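Local coordinates for protein RNA-dependent RNA polymerase (Toscana virus, PDB 6QW0) that probably cleaves host mRNA downstream of the cap through its manganese-binding cap-snatching endonuclease domain, supplying primers for viral transcription, at residues F191-R194 / L195-I199. Sequence-based numbering, arbitrary orientation.
Sequences FRFR and LARDI. With SO4 (sulfate ion), chain E.
Phe-193 and Arg-197 meet one turn apart on the helix 183-203, which packs against helix 77-82 and strand 36-39 in this endonuclease of the PDDEXK clan. Their contact is CH-pi: CD of Arg-197 sits 3.8 Å from the centroid of the Phe-193 ring, 20° off its normal and thus over the face. A bend at chi3 of Arg-197 then brings NH1 to 3.7 Å from Phe-193 CE2. The guanidinium stands nearly perpendicular to the ring (83°), so this is no flat cation-pi stack. About 11 Å separates the Phe-193 side chain from a bound manganese.

The backbone follows the alpha-helical i to i+4 pattern, for example Arg-197 N to Phe-193 O at 2.9 Å.

At Arg-194 the polar contacts point out of the helix. Its NE bonds to Phe-172 O, and Phe-172 also makes a cation-pi contact with it. The chain runs extended to a sulfate, probably from the crystallisation liquor, which is also held by Ser-26, Ile-28 and Tyr-29. NH2 of Arg-194 donates to sulfate O2 (2.9 Å, 166°), and NH1 only weakly to the same oxygen.

One water supplements the helix bond of Arg-194 O with Asp-198 N, donating to Arg-194 O at 2.8 Å and, weakly, to Asp-198 OD1.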
loop_
_atom_site.group_PDB
_atom_site.type_symbol
_atom_site.label_atom_id
_atom_site.label_comp_id
_atom_site.label_asym_id
_atom_site.label_seq_id
_atom_site.Cartn_x
_atom_site.Cartn_y
_atom_site.Cartn_z
ATOM N N PHE A 191 10.173 -7.835 -4.013
ATOM C CA PHE A 191 10.391 -9.240 -3.651
ATOM C C PHE A 191 9.085 -9.924 -3.244
ATOM O O PHE A 191 8.793 -11.049 -3.670
ATOM C CB PHE A 191 11.424 -9.315 -2.528
ATOM C CG PHE A 191 11.886 -10.712 -2.215
ATOM C CD1 PHE A 191 11.202 -11.488 -1.291
ATOM C CD2 PHE A 191 13.007 -11.244 -2.832
ATOM C CE1 PHE A 191 11.619 -12.770 -0.983
ATOM C CE2 PHE A 191 13.434 -12.534 -2.529
ATOM C CZ PHE A 191 12.745 -13.294 -1.607
ATOM N N ARG A 192 8.286 -9.266 -2.399
ATOM C CA ARG A 192 7.014 -9.844 -1.977
ATOM C C ARG A 192 6.035 -9.961 -3.142
ATOM O O ARG A 192 5.257 -10.924 -3.205
ATOM C CB ARG A 192 6.403 -8.997 -0.847
ATOM C CG ARG A 192 7.205 -9.037 0.458
ATOM C CD ARG A 192 6.519 -8.205 1.585
ATOM N NE ARG A 192 5.195 -8.721 1.923
ATOM C CZ ARG A 192 4.893 -9.367 3.047
ATOM N NH1 ARG A 192 5.822 -9.577 3.977
ATOM N NH2 ARG A 192 3.662 -9.813 3.239
ATOM N N PHE A 193 6.042 -8.981 -4.061
ATOM C CA PHE A 193 5.165 -9.034 -5.230
ATOM C C PHE A 193 5.521 -10.219 -6.117
ATOM O O PHE A 193 4.634 -10.950 -6.570
ATOM C CB PHE A 193 5.250 -7.717 -6.020
ATOM C CG PHE A 193 4.366 -7.656 -7.240
ATOM C CD1 PHE A 193 2.999 -7.899 -7.152
ATOM C CD2 PHE A 193 4.899 -7.303 -8.478
ATOM C CE1 PHE A 193 2.185 -7.817 -8.273
ATOM C CE2 PHE A 193 4.084 -7.212 -9.604
ATOM C CZ PHE A 193 2.734 -7.466 -9.504
ATOM N N ARG A 194 6.816 -10.433 -6.351
ATOM C CA ARG A 194 7.235 -11.541 -7.204
ATOM C C ARG A 194 6.810 -12.873 -6.607
ATOM O O ARG A 194 6.320 -13.760 -7.320
ATOM C CB ARG A 194 8.746 -11.504 -7.402
ATOM C CG ARG A 194 9.225 -10.310 -8.220
ATOM C CD ARG A 194 10.731 -10.327 -8.318
ATOM N NE ARG A 194 11.234 -9.301 -9.221
ATOM C CZ ARG A 194 12.514 -9.176 -9.557
ATOM N NH1 ARG A 194 13.420 -10.017 -9.061
ATOM N NH2 ARG A 194 12.888 -8.211 -10.385
ATOM N N LEU A 195 6.972 -13.024 -5.295
ATOM C CA LEU A 195 6.565 -14.261 -4.642
ATOM C C LEU A 195 5.053 -14.423 -4.683
ATOM O O LEU A 195 4.540 -15.531 -4.890
ATOM C CB LEU A 195 7.079 -14.277 -3.203
ATOM C CG LEU A 195 6.681 -15.515 -2.406
ATOM C CD1 LEU A 195 7.251 -16.776 -3.075
ATOM C CD2 LEU A 195 7.169 -15.392 -0.974
ATOM N N ALA A 196 4.320 -13.319 -4.498
ATOM C CA ALA A 196 2.864 -13.373 -4.560
ATOM C C ALA A 196 2.384 -13.810 -5.933
ATOM O O ALA A 196 1.414 -14.571 -6.042
ATOM C CB ALA A 196 2.274 -12.016 -4.183
ATOM N N ARG A 197 3.056 -13.349 -6.996
ATOM C CA ARG A 197 2.699 -13.784 -8.344
ATOM C C ARG A 197 2.939 -15.278 -8.522
ATOM O O ARG A 197 2.128 -15.969 -9.149
ATOM C CB ARG A 197 3.498 -13.002 -9.382
ATOM C CG ARG A 197 3.034 -11.565 -9.557
ATOM C CD ARG A 197 4.041 -10.749 -10.336
ATOM N NE ARG A 197 4.320 -11.304 -11.660
ATOM C CZ ARG A 197 4.571 -10.563 -12.738
ATOM N NH1 ARG A 197 4.563 -9.239 -12.655
ATOM N NH2 ARG A 197 4.830 -11.144 -13.903
ATOM N N ASP A 198 4.055 -15.788 -7.993
ATOM C CA ASP A 198 4.333 -17.223 -8.090
ATOM C C ASP A 198 3.255 -18.028 -7.378
ATOM O O ASP A 198 2.747 -19.023 -7.910
ATOM C CB ASP A 198 5.705 -17.547 -7.497
ATOM C CG ASP A 198 6.863 -17.141 -8.399
ATOM O OD1 ASP A 198 6.661 -16.953 -9.618
ATOM O OD2 ASP A 198 7.994 -17.016 -7.877
ATOM N N ILE A 199 2.896 -17.607 -6.163
ATOM C CA ILE A 199 1.893 -18.330 -5.386
ATOM C C ILE A 199 0.536 -18.231 -6.060
ATOM O O ILE A 199 -0.197 -19.221 -6.162
ATOM C CB ILE A 199 1.851 -17.792 -3.943
ATOM C CG1 ILE A 199 3.150 -18.133 -3.212
ATOM C CG2 ILE A 199 0.639 -18.343 -3.188
ATOM C CD1 ILE A 199 3.309 -17.402 -1.887
HETATM S S SO4 E . 16.456 -6.945 -10.148
HETATM O O1 SO4 E . 17.775 -7.308 -9.652
HETATM O O2 SO4 E . 15.800 -8.114 -10.724
HETATM O O3 SO4 E . 16.595 -5.900 -11.165
HETATM O O4 SO4 E . 15.671 -6.446 -9.029
HETATM O O HOH W 1 7.301 -14.270 -9.902
#